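Local atomic coordinates of fatty-acid-binding protein 1 (Arabidopsis thaliana, PDB entry 4DOO), a protein that binds fatty acids, preferring saturated ones, in the plastid and may take part in alpha-linolenic acid metabolism. Residues V47-C51 and D52-K56. Numbering follows the deposited sequence.
Sequences VYADC and DDVKK
Asp-50 closes strand 39-50 of this chalcone-isomerase-like fold and is the N-cap of helix 51-61: its OD1 accepts from the backbone N of Asp-53 at 2.9 Å, with an N-H...O angle of 161°, through the lone pair directed away from OD2. The torsion explains the reach, because CG stands anti to the residue's own N (chi1 178°) and beside its carbonyl carbon, which turns the carboxylate back toward the backbone N-H groups at the start of the helix. There it meets the Asp-53 side chain at about a right angle, the two carboxylate planes 34° apart, and Asp-50 OD1 lies 3.6 Å from Asp-53 OD2. That proximity of like charges is probably eased by Lys-86, which forms a salt bridge with Asp-53 OD1. One water bridges two carboxylates, 2.7 Å from Asp-50 OD2 and 3.0 Å from Asp-52 OD2. With an alanine here, the N-H of Asp-53 would probably lose its capping acceptor and the helix start would be less firmly fixed. Backbone bonds close the first turn, Val-54 N to Asp-50 O (3.1 Å), and carry it on, Lys-55 N to Cys-51 O (2.9 Å). On the apolar side, Val-54, which also touches Leu-202 of helix 189-202, brings its CG2 to 4.0 Å from Ala-49 CB.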
ATOM      1  N   VAL A  47      -1.062  -0.768  -6.125  1.00 10.53           N
ATOM      2  CA  VAL A  47      -1.491   0.409  -5.381  1.00 11.94           C
ATOM      3  C   VAL A  47      -2.529   1.188  -6.182  1.00 11.29           C
ATOM      4  O   VAL A  47      -2.261   1.612  -7.309  1.00 10.41           O
ATOM      5  CB  VAL A  47      -0.297   1.337  -5.072  1.00 14.46           C
ATOM      6  CG1 VAL A  47      -0.764   2.514  -4.222  1.00 12.67           C
ATOM      7  CG2 VAL A  47       0.798   0.558  -4.346  1.00 15.70           C
ATOM      8  N   TYR A  48      -3.707   1.368  -5.583  1.00 12.87           N
ATOM      9  CA  TYR A  48      -4.826   2.079  -6.203  1.00 12.98           C
ATOM     10  C   TYR A  48      -5.143   3.382  -5.471  1.00 13.94           C
ATOM     11  O   TYR A  48      -5.013   3.458  -4.254  1.00 15.97           O
ATOM     12  CB  TYR A  48      -6.093   1.221  -6.174  1.00 14.60           C
ATOM     13  CG  TYR A  48      -6.019  -0.076  -6.935  1.00 13.18           C
ATOM     14  CD1 TYR A  48      -5.358  -1.187  -6.404  1.00 12.52           C
ATOM     15  CD2 TYR A  48      -6.629  -0.202  -8.178  1.00 10.75           C
ATOM     16  CE1 TYR A  48      -5.309  -2.393  -7.092  1.00 10.79           C
ATOM     17  CE2 TYR A  48      -6.587  -1.407  -8.881  1.00 12.04           C
ATOM     18  CZ  TYR A  48      -5.928  -2.498  -8.329  1.00 10.49           C
ATOM     19  OH  TYR A  48      -5.882  -3.692  -9.016  1.00 14.49           O
ATOM     20  N   ALA A  49      -5.575   4.391  -6.218  1.00 12.84           N
ATOM     21  CA  ALA A  49      -5.936   5.683  -5.633  1.00 14.42           C
ATOM     22  C   ALA A  49      -7.212   6.208  -6.297  1.00 14.85           C
ATOM     23  O   ALA A  49      -7.393   6.069  -7.503  1.00 14.00           O
ATOM     24  CB  ALA A  49      -4.797   6.681  -5.818  1.00 13.75           C
ATOM     25  N   ASP A  50      -8.093   6.802  -5.499  1.00 16.74           N
ATOM     26  CA  ASP A  50      -9.344   7.353  -6.010  1.00 17.22           C
ATOM     27  C   ASP A  50      -9.040   8.557  -6.895  1.00 14.63           C
ATOM     28  O   ASP A  50      -8.380   9.506  -6.468  1.00 14.96           O
ATOM     29  CB  ASP A  50     -10.252   7.766  -4.847  1.00 17.70           C
ATOM     30  CG  ASP A  50     -11.554   8.385  -5.317  1.00 22.36           C
ATOM     31  OD1 ASP A  50     -11.557   9.580  -5.685  1.00 21.60           O
ATOM     32  OD2 ASP A  50     -12.575   7.669  -5.331  1.00 24.89           O
ATOM     33  N   CYS A  51      -9.526   8.510  -8.131  1.00 12.39           N
ATOM     34  CA  CYS A  51      -9.292   9.569  -9.106  1.00 17.53           C
ATOM     35  C   CYS A  51      -9.723  10.955  -8.665  1.00 16.89           C
ATOM     36  O   CYS A  51      -8.958  11.911  -8.781  1.00 18.27           O
ATOM     37  CB  CYS A  51      -9.996   9.231 -10.421  1.00 23.16           C
ATOM     38  SG  CYS A  51      -9.320   7.785 -11.232  1.00 34.83           S
ATOM     39  N   ASP A  52     -10.954  11.071  -8.175  1.00 17.59           N
ATOM     40  CA  ASP A  52     -11.457  12.373  -7.749  1.00 17.83           C
ATOM     41  C   ASP A  52     -10.637  12.969  -6.609  1.00 15.01           C
ATOM     42  O   ASP A  52     -10.367  14.167  -6.597  1.00 17.18           O
ATOM     43  CB  ASP A  52     -12.924  12.276  -7.325  1.00 22.64           C
ATOM     44  CG  ASP A  52     -13.841  11.883  -8.472  1.00 30.19           C
ATOM     45  OD1 ASP A  52     -13.678  12.424  -9.587  1.00 27.73           O
ATOM     46  OD2 ASP A  52     -14.736  11.040  -8.253  1.00 35.86           O
ATOM     47  N   ASP A  53     -10.254  12.133  -5.649  1.00 13.73           N
ATOM     48  CA  ASP A  53      -9.468  12.586  -4.506  1.00 15.88           C
ATOM     49  C   ASP A  53      -8.111  13.117  -4.954  1.00 16.30           C
ATOM     50  O   ASP A  53      -7.631  14.135  -4.444  1.00 12.83           O
ATOM     51  CB  ASP A  53      -9.273  11.439  -3.510  1.00 17.09           C
ATOM     52  CG  ASP A  53     -10.556  11.066  -2.783  1.00 21.18           C
ATOM     53  OD1 ASP A  53     -10.574  10.008  -2.124  1.00 17.91           O
ATOM     54  OD2 ASP A  53     -11.543  11.831  -2.863  1.00 23.32           O
ATOM     55  N   VAL A  54      -7.487  12.423  -5.903  1.00 16.32           N
ATOM     56  CA  VAL A  54      -6.192  12.861  -6.412  1.00 14.11           C
ATOM     57  C   VAL A  54      -6.354  14.171  -7.180  1.00 16.09           C
ATOM     58  O   VAL A  54      -5.557  15.094  -7.019  1.00 16.58           O
ATOM     59  CB  VAL A  54      -5.563  11.798  -7.340  1.00 16.33           C
ATOM     60  CG1 VAL A  54      -4.304  12.345  -7.991  1.00 16.64           C
ATOM     61  CG2 VAL A  54      -5.232  10.552  -6.537  1.00 16.70           C
ATOM     62  N   LYS A  55      -7.392  14.254  -8.009  1.00 15.35           N
ATOM     63  CA  LYS A  55      -7.638  15.467  -8.783  1.00 19.87           C
ATOM     64  C   LYS A  55      -7.831  16.673  -7.870  1.00 19.25           C
ATOM     65  O   LYS A  55      -7.358  17.766  -8.172  1.00 20.25           O
ATOM     66  CB  LYS A  55      -8.874  15.299  -9.676  1.00 21.53           C
ATOM     67  CG  LYS A  55      -8.710  14.277 -10.780  1.00 28.53           C
ATOM     68  CD  LYS A  55      -9.975  14.161 -11.620  1.00 32.04           C
ATOM     69  CE  LYS A  55      -9.801  13.141 -12.735  1.00 34.88           C
ATOM     70  NZ  LYS A  55     -11.022  13.042 -13.580  1.00 37.78           N
ATOM     71  N   LYS A  56      -8.516  16.476  -6.749  1.00 18.61           N
ATOM     72  CA  LYS A  56      -8.754  17.572  -5.821  1.00 21.40           C
ATOM     73  C   LYS A  56      -7.462  18.046  -5.155  1.00 19.59           C
ATOM     74  O   LYS A  56      -7.235  19.247  -5.017  1.00 19.52           O
ATOM     75  CB  LYS A  56      -9.772  17.165  -4.751  1.00 24.06           C
ATOM     76  CG  LYS A  56     -10.064  18.277  -3.756  1.00 25.19           C
ATOM     77  CD  LYS A  56     -11.143  17.899  -2.763  1.00 32.08           C
ATOM     78  CE  LYS A  56     -11.331  19.003  -1.736  1.00 34.43           C
ATOM     79  NZ  LYS A  56     -11.569  20.320  -2.390  1.00 36.49           N
TER
HETATM   80  O   HOH W   1     -14.914   8.696  -6.346  1.00 36.25           O